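Tailspike protein (Siphovirus 9NA, PDB 3RIQ) probably binds the lipopolysaccharide of Salmonella and cleaves it as an endorhamnosidase, serving the phage as its receptor-recognising tailspike. Local coordinates at residues Ser471-Ser476 with Leu487-Leu492; Asn437-Ser442 with Leu457-Gln462. All blocks are in the same frame, centred on the assembly; numbering follows the deposited sequence. Where two conformers were deposited one is given.

Interaction 1. Residues Ser471-Ser476 with Leu487-Leu492; sequences SIVKLS and LQLNRL
The amide nitrogen ND2 of Asn490 is shared between Ser471 O, across the hairpin, and Gln479 of the second subunit, while OD1 of the same amide accepts from the backbone of Lys495. ND2 donates to Ser471 O at 2.9 Å, lying in the plane of that carbonyl, although the oxygen stands 21° out of the amide plane of Asn490. With CG anti to the backbone N (chi1 -162°), the amide reaches back to the start of strand 470-479 and takes over where backbone pairing stops. The shortest bond across the hairpin, Leu489 N to Val473 O at 2.8 Å, belongs to the hydrogen-bonded pair Val473-Leu489; Leu475-Leu487 is the second such pair, bonded in both directions. On the Val473 face, CG1 of Val473 lies 4.2 Å from Leu489 CD2, the two branches meeting at a slant, and Leu475 CB sits 4.0 Å from Leu487 CG. On the other face the extended chains of Lys474 and Gln488 run alongside each other in the same direction, Lys474 CE coming to 4.1 Å from Gln488 NE2. That amide nitrogen is held by Glu486 and by Glu512 of the second subunit. At the open end of the hairpin Ile472 lies along the chain at Asn490 and Arg491, its CG1 3.7 Å from Asn490 O. Leu475 packs on Val473 of the third subunit and Leu487 on its Met497, so the apolar face is buried between chains. Strands 470-479 and 482-489 form a hairpin within an antiparallel sheet, flanked by strands 455-461 and 497-500 respectively.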
ATOM      1  N   SER A 471      -8.168 -18.920  38.728  1.00 17.65           N
ATOM      2  CA  SER A 471      -7.466 -17.649  38.667  1.00 17.20           C
ATOM      3  C   SER A 471      -7.660 -16.776  39.909  1.00 17.31           C
ATOM      4  O   SER A 471      -8.607 -16.963  40.703  1.00 17.63           O
ATOM      5  CB  SER A 471      -7.919 -16.838  37.434  1.00 17.32           C
ATOM      6  OG  SER A 471      -9.226 -16.295  37.650  1.00 16.70           O
ATOM      7  N   ILE A 472      -6.771 -15.789  40.020  1.00 18.04           N
ATOM      8  CA  ILE A 472      -6.914 -14.695  40.971  1.00 16.83           C
ATOM      9  C   ILE A 472      -6.997 -13.397  40.161  1.00 16.00           C
ATOM     10  O   ILE A 472      -6.259 -13.232  39.178  1.00 16.87           O
ATOM     11  CB  ILE A 472      -5.717 -14.635  41.950  1.00 16.83           C
ATOM     12  CG1 ILE A 472      -5.542 -15.969  42.683  1.00 21.45           C
ATOM     13  CG2 ILE A 472      -5.925 -13.525  42.966  1.00 17.69           C
ATOM     14  CD1 ILE A 472      -4.211 -16.044  43.468  1.00 25.93           C
ATOM     15  N   VAL A 473      -7.943 -12.514  40.515  1.00 15.95           N
ATOM     16  CA  VAL A 473      -8.039 -11.182  39.886  1.00 15.71           C
ATOM     17  C   VAL A 473      -7.517 -10.147  40.890  1.00 16.07           C
ATOM     18  O   VAL A 473      -7.809 -10.246  42.094  1.00 15.75           O
ATOM     19  CB  VAL A 473      -9.499 -10.935  39.494  1.00 16.58           C
ATOM     20  CG1 VAL A 473      -9.794  -9.433  39.150  1.00 16.46           C
ATOM     21  CG2 VAL A 473      -9.875 -11.864  38.327  1.00 17.40           C
ATOM     22  N   LYS A 474      -6.762  -9.166  40.425  1.00 15.94           N
ATOM     23  CA  LYS A 474      -6.155  -8.172  41.300  1.00 16.09           C
ATOM     24  C   LYS A 474      -6.312  -6.800  40.686  1.00 15.60           C
ATOM     25  O   LYS A 474      -6.303  -6.666  39.439  1.00 16.05           O
ATOM     26  CB  LYS A 474      -4.660  -8.434  41.509  1.00 17.40           C
ATOM     27  CG  LYS A 474      -4.317  -9.849  41.884  1.00 18.39           C
ATOM     28  CD  LYS A 474      -2.814 -10.062  41.778  1.00 21.65           C
ATOM     29  CE  LYS A 474      -2.481 -11.498  42.093  1.00 26.68           C
ATOM     30  NZ  LYS A 474      -1.022 -11.817  41.975  1.00 28.06           N
ATOM     31  N   LEU A 475      -6.406  -5.774  41.527  1.00 15.45           N
ATOM     32  CA  LEU A 475      -6.462  -4.387  41.056  1.00 15.92           C
ATOM     33  C   LEU A 475      -5.791  -3.507  42.097  1.00 16.14           C
ATOM     34  O   LEU A 475      -6.119  -3.617  43.293  1.00 15.93           O
ATOM     35  CB  LEU A 475      -7.917  -3.939  40.832  1.00 15.22           C
ATOM     36  CG  LEU A 475      -8.170  -2.477  40.418  1.00 14.62           C
ATOM     37  CD1 LEU A 475      -7.478  -2.140  39.075  1.00 14.37           C
ATOM     38  CD2 LEU A 475      -9.694  -2.138  40.363  1.00 16.00           C
ATOM     39  N   SER A 476      -4.839  -2.663  41.683  1.00 16.23           N
ATOM     40  CA  SER A 476      -4.074  -1.875  42.666  1.00 15.91           C
ATOM     41  C   SER A 476      -3.737  -0.473  42.168  1.00 15.81           C
ATOM     42  O   SER A 476      -3.605  -0.240  40.946  1.00 16.24           O
ATOM     43  CB  SER A 476      -2.762  -2.598  43.081  1.00 16.15           C
ATOM     44  OG  SER A 476      -1.879  -2.675  41.944  1.00 18.40           O
ATOM     45  N   LEU A 487      -7.048  -4.742  45.821  1.00 17.67           N
ATOM     46  CA  LEU A 487      -8.127  -5.694  45.975  1.00 18.37           C
ATOM     47  C   LEU A 487      -7.782  -6.960  45.247  1.00 16.81           C
ATOM     48  O   LEU A 487      -7.130  -6.911  44.186  1.00 15.66           O
ATOM     49  CB  LEU A 487      -9.462  -5.116  45.525  1.00 20.77           C
ATOM     50  CG  LEU A 487      -9.960  -5.152  44.109  1.00 21.98           C
ATOM     51  CD1 LEU A 487     -10.325  -6.543  43.610  1.00 23.10           C
ATOM     52  CD2 LEU A 487     -11.167  -4.234  43.958  1.00 21.43           C
ATOM     53  N   GLN A 488      -8.236  -8.087  45.785  1.00 16.25           N
ATOM     54  CA  GLN A 488      -8.116  -9.343  45.059  1.00 16.29           C
ATOM     55  C   GLN A 488      -9.426 -10.099  45.092  1.00 16.36           C
ATOM     56  O   GLN A 488     -10.241  -9.912  46.016  1.00 16.87           O
ATOM     57  CB  GLN A 488      -7.003 -10.223  45.654  1.00 16.33           C
ATOM     58  CG  GLN A 488      -5.660  -9.495  45.842  1.00 16.90           C
ATOM     59  CD  GLN A 488      -4.533 -10.432  46.250  1.00 17.57           C
ATOM     60  OE1 GLN A 488      -4.765 -11.481  46.866  1.00 18.90           O
ATOM     61  NE2 GLN A 488      -3.307 -10.085  45.861  1.00 18.35           N
ATOM     62  N   LEU A 489      -9.639 -10.955  44.088  1.00 16.03           N
ATOM     63  CA  LEU A 489     -10.781 -11.880  44.079  0.50 16.63           C
ATOM     64  C   LEU A 489     -10.285 -13.306  43.895  1.00 16.37           C
ATOM     65  O   LEU A 489      -9.434 -13.571  43.029  1.00 16.91           O
ATOM     66  CB  LEU A 489     -11.775 -11.564  42.954  0.50 17.10           C
ATOM     67  CG  LEU A 489     -12.497 -10.212  42.932  0.50 17.54           C
ATOM     68  CD1 LEU A 489     -13.483 -10.036  44.079  0.50 18.03           C
ATOM     69  CD2 LEU A 489     -11.511  -9.092  42.921  0.50 20.92           C
ATOM     70  N   ASN A 490     -10.816 -14.215  44.725  1.00 17.13           N
ATOM     71  CA  ASN A 490     -10.550 -15.658  44.633  1.00 17.53           C
ATOM     72  C   ASN A 490      -9.119 -16.093  45.017  1.00 17.43           C
ATOM     73  O   ASN A 490      -8.613 -17.090  44.491  1.00 17.91           O
ATOM     74  CB  ASN A 490     -10.966 -16.218  43.246  1.00 18.08           C
ATOM     75  CG  ASN A 490     -11.127 -17.739  43.256  1.00 17.74           C
ATOM     76  OD1 ASN A 490     -11.665 -18.299  44.243  1.00 17.24           O
ATOM     77  ND2 ASN A 490     -10.647 -18.414  42.196  1.00 18.98           N
ATOM     78  N   ARG A 491      -8.464 -15.382  45.942  1.00 18.10           N
ATOM     79  CA  ARG A 491      -7.144 -15.856  46.372  1.00 18.78           C
ATOM     80  C   ARG A 491      -7.275 -17.260  46.979  1.00 19.87           C
ATOM     81  O   ARG A 491      -8.118 -17.493  47.851  1.00 19.44           O
ATOM     82  CB  ARG A 491      -6.461 -14.902  47.365  1.00 18.17           C
ATOM     83  CG  ARG A 491      -5.105 -15.459  47.847  1.00 18.74           C
ATOM     84  CD  ARG A 491      -4.339 -14.424  48.647  1.00 20.44           C
ATOM     85  NE  ARG A 491      -3.171 -15.005  49.311  1.00 20.65           N
ATOM     86  CZ  ARG A 491      -1.959 -15.200  48.787  1.00 22.50           C
ATOM     87  NH1 ARG A 491      -1.654 -14.856  47.527  1.00 21.92           N
ATOM     88  NH2 ARG A 491      -1.035 -15.772  49.561  1.00 25.93           N
ATOM     89  N   LEU A 492      -6.419 -18.164  46.507  1.00 19.88           N
ATOM     90  CA  LEU A 492      -6.386 -19.572  46.944  1.00 21.80           C
ATOM     91  C   LEU A 492      -7.682 -20.363  46.725  1.00 21.01           C
ATOM     92  O   LEU A 492      -7.908 -21.419  47.325  1.00 21.91           O
ATOM     93  CB  LEU A 492      -5.863 -19.716  48.392  1.00 22.28           C
ATOM     94  CG  LEU A 492      -4.331 -19.578  48.438  1.00 26.44           C
ATOM     95  CD1 LEU A 492      -3.837 -19.490  49.864  1.00 28.96           C
ATOM     96  CD2 LEU A 492      -3.601 -20.710  47.674  1.00 29.79           C
TER

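Interaction 2. Residues Asn437-Ser442 with Leu457-Gln462; sequences NAMTLS and LTADCQ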
ATOM      1  N   ASN A 437       1.517 -16.955  32.456  1.00 19.26           N
ATOM      2  CA  ASN A 437       0.419 -17.302  33.370  1.00 20.22           C
ATOM      3  C   ASN A 437      -0.369 -16.133  33.921  1.00 19.97           C
ATOM      4  O   ASN A 437      -1.523 -16.306  34.295  1.00 19.76           O
ATOM      5  CB  ASN A 437       0.909 -18.186  34.521  1.00 21.59           C
ATOM      6  CG  ASN A 437       1.320 -19.570  34.051  1.00 26.94           C
ATOM      7  OD1 ASN A 437       0.714 -20.164  33.137  1.00 31.67           O
ATOM      8  ND2 ASN A 437       2.351 -20.106  34.687  1.00 31.06           N
ATOM      9  N   ALA A 438       0.225 -14.942  33.921  1.00 19.48           N
ATOM     10  CA  ALA A 438      -0.486 -13.747  34.337  1.00 19.13           C
ATOM     11  C   ALA A 438      -0.408 -12.726  33.226  1.00 19.06           C
ATOM     12  O   ALA A 438       0.565 -12.708  32.470  1.00 20.88           O
ATOM     13  CB  ALA A 438       0.111 -13.182  35.634  1.00 20.13           C
ATOM     14  N   MET A 439      -1.421 -11.877  33.125  1.00 17.66           N
ATOM     15  CA  MET A 439      -1.379 -10.773  32.167  1.00 17.14           C
ATOM     16  C   MET A 439      -2.074  -9.576  32.773  1.00 15.47           C
ATOM     17  O   MET A 439      -2.775  -9.711  33.793  1.00 15.31           O
ATOM     18  CB  MET A 439      -1.957 -11.172  30.799  1.00 17.68           C
ATOM     19  CG  MET A 439      -3.486 -11.256  30.734  1.00 18.33           C
ATOM     20  SD  MET A 439      -4.012 -11.810  29.073  1.00 17.37           S
ATOM     21  CE  MET A 439      -3.480 -10.427  28.035  1.00 16.14           C
ATOM     22  N   THR A 440      -1.853  -8.401  32.171  1.00 15.29           N
ATOM     23  CA  THR A 440      -2.225  -7.146  32.801  1.00 16.03           C
ATOM     24  C   THR A 440      -2.834  -6.114  31.866  1.00 15.31           C
ATOM     25  O   THR A 440      -2.531  -6.090  30.672  1.00 14.99           O
ATOM     26  CB  THR A 440      -1.007  -6.462  33.471  1.00 16.10           C
ATOM     27  OG1 THR A 440       0.092  -6.417  32.553  1.00 16.45           O
ATOM     28  CG2 THR A 440      -0.581  -7.180  34.768  1.00 17.92           C
ATOM     29  N   LEU A 441      -3.695  -5.267  32.437  1.00 15.30           N
ATOM     30  CA  LEU A 441      -4.007  -3.939  31.898  1.00 15.47           C
ATOM     31  C   LEU A 441      -3.336  -2.919  32.809  1.00 15.23           C
ATOM     32  O   LEU A 441      -3.628  -2.883  34.024  1.00 16.48           O
ATOM     33  CB  LEU A 441      -5.531  -3.669  31.927  1.00 15.60           C
ATOM     34  CG  LEU A 441      -5.931  -2.162  31.847  1.00 17.87           C
ATOM     35  CD1 LEU A 441      -5.628  -1.578  30.494  1.00 21.04           C
ATOM     36  CD2 LEU A 441      -7.402  -1.983  32.174  1.00 21.20           C
ATOM     37  N   SER A 442      -2.445  -2.098  32.240  1.00 14.83           N
ATOM     38  CA  SER A 442      -1.764  -1.054  33.000  1.00 15.78           C
ATOM     39  C   SER A 442      -2.110   0.296  32.392  1.00 15.33           C
ATOM     40  O   SER A 442      -2.195   0.404  31.148  1.00 15.99           O
ATOM     41  CB  SER A 442      -0.251  -1.245  32.992  1.00 16.83           C
ATOM     42  OG  SER A 442       0.114  -2.549  33.400  1.00 20.00           O
ATOM     43  N   LEU A 457      -4.476  -3.786  36.587  1.00 14.24           N
ATOM     44  CA  LEU A 457      -5.480  -4.839  36.727  1.00 15.04           C
ATOM     45  C   LEU A 457      -4.857  -6.157  36.225  1.00 15.02           C
ATOM     46  O   LEU A 457      -4.410  -6.216  35.085  1.00 15.88           O
ATOM     47  CB  LEU A 457      -6.707  -4.492  35.873  1.00 15.68           C
ATOM     48  CG  LEU A 457      -7.877  -5.494  35.796  1.00 14.47           C
ATOM     49  CD1 LEU A 457      -8.624  -5.588  37.160  1.00 15.55           C
ATOM     50  CD2 LEU A 457      -8.841  -5.145  34.654  1.00 16.61           C
ATOM     51  N   THR A 458      -4.832  -7.189  37.063  1.00 16.13           N
ATOM     52  CA  THR A 458      -4.108  -8.424  36.744  1.00 16.10           C
ATOM     53  C   THR A 458      -5.058  -9.616  36.705  1.00 15.59           C
ATOM     54  O   THR A 458      -5.914  -9.769  37.602  1.00 16.69           O
ATOM     55  CB  THR A 458      -3.031  -8.710  37.826  1.00 16.59           C
ATOM     56  OG1 THR A 458      -2.172  -7.564  37.959  1.00 17.86           O
ATOM     57  CG2 THR A 458      -2.206  -9.945  37.467  1.00 16.26           C
ATOM     58  N   ALA A 459      -4.912 -10.436  35.671  1.00 15.61           N
ATOM     59  CA  ALA A 459      -5.551 -11.754  35.574  1.00 15.41           C
ATOM     60  C   ALA A 459      -4.439 -12.756  35.791  1.00 16.63           C
ATOM     61  O   ALA A 459      -3.514 -12.816  34.976  1.00 16.50           O
ATOM     62  CB  ALA A 459      -6.102 -11.937  34.175  1.00 16.14           C
ATOM     63  N   ASP A 460      -4.505 -13.543  36.871  1.00 18.04           N
ATOM     64  CA  ASP A 460      -3.402 -14.452  37.176  1.00 19.26           C
ATOM     65  C   ASP A 460      -3.913 -15.881  37.194  1.00 19.27           C
ATOM     66  O   ASP A 460      -4.631 -16.267  38.128  1.00 18.93           O
ATOM     67  CB  ASP A 460      -2.779 -14.057  38.530  1.00 20.83           C
ATOM     68  CG  ASP A 460      -1.573 -14.913  38.906  1.00 23.75           C
ATOM     69  OD1 ASP A 460      -0.717 -14.397  39.661  1.00 28.51           O
ATOM     70  OD2 ASP A 460      -1.471 -16.081  38.467  1.00 26.65           O
ATOM     71  N   CYS A 461      -3.547 -16.672  36.182  1.00 18.71           N
ATOM     72  CA  CYS A 461      -4.043 -18.043  36.068  1.00 18.83           C
ATOM     73  C   CYS A 461      -3.234 -18.977  36.941  1.00 19.70           C
ATOM     74  O   CYS A 461      -2.024 -19.110  36.767  1.00 21.17           O
ATOM     75  CB  CYS A 461      -3.982 -18.519  34.616  1.00 17.78           C
ATOM     76  SG  CYS A 461      -4.567 -20.244  34.424  1.00 19.46           S
ATOM     77  N   GLN A 462      -3.925 -19.583  37.910  1.00 20.36           N
ATOM     78  CA  GLN A 462      -3.319 -20.499  38.867  1.00 21.19           C
ATOM     79  C   GLN A 462      -3.431 -21.961  38.468  1.00 21.71           C
ATOM     80  O   GLN A 462      -2.560 -22.777  38.847  1.00 22.90           O
ATOM     81  CB  GLN A 462      -3.938 -20.284  40.262  1.00 22.09           C
ATOM     82  CG  GLN A 462      -3.564 -18.961  40.868  1.00 24.34           C
ATOM     83  CD  GLN A 462      -2.084 -18.884  41.171  1.00 28.83           C
ATOM     84  OE1 GLN A 462      -1.587 -19.606  42.030  1.00 33.14           O
ATOM     85  NE2 GLN A 462      -1.366 -18.031  40.442  1.00 30.84           N
TER
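Five backbone hydrogen bonds join Asn437-Ser442 to Leu457-Gln462. The straightest runs from Leu457 N to Leu441 O (2.8 Å, 172° at the hydrogen), and its return bond completes the Leu441-Leu457 pair. Met439 and Ala459 are likewise bonded both ways, and Cys461 N reaches Asn437 O at 2.8 Å just before strand 438-444 begins. Near the corner, Gln462 NE2 donates to Asp460 OD2 at 2.8 Å from above the carboxylate plane, while the other carboxylate oxygen of Asp460, OD1, has a long, weak ion pair with Lys474. On the same face Thr440 and Thr458 lie side by side; Thr440 holds OG1 between its backbone N and carbonyl carbon (chi1 49°), which turns the methyl CG2 to Thr458 OG1, 3.6 Å away. Farther along, Ala438 CB rests against Asp460 CG at 4.1 Å. The opposite face is apolar: CB of Leu441 meets CB of Leu457 at 4.2 Å, and Met439 CG approaches Ala459 CB. Met443 of the second subunit covers both Met439 and Ala459. Leu441 and Ser442 pair in parallel with a strand of the third subunit, and Asn429 of that subunit accepts a bond from Thr440 N. The arrangement is an antiparallel beta hairpin opening a sheet that follows the right-handed parallel beta-helix and continues across the trimer interface.

How the interactions relate
Both contacts are hairpins of one antiparallel sheet, and their inner strands, 455-461 and 470-479, are neighbours: Lys474 O meets Thr458 N at 2.8 Å and Ile472 N meets Asp460 O at 2.9 Å, probable hydrogen bonds that make the two pairings continuous. Interaction 1 is the more buried, with a side-chain amide extending its backbone bonding and polar groups tied to the second subunit. Interaction 2, only partly buried, relies on backbone bonds, with leucines and a methionine on its buried face and threonines, Ala438 and Asp460 on the more open one. Leu457 packs on Leu475 between them. Both touch the third subunit, interaction 2 through strand pairing and interaction 1 by packing, while Ser471 makes backbone bonds to the second subunit.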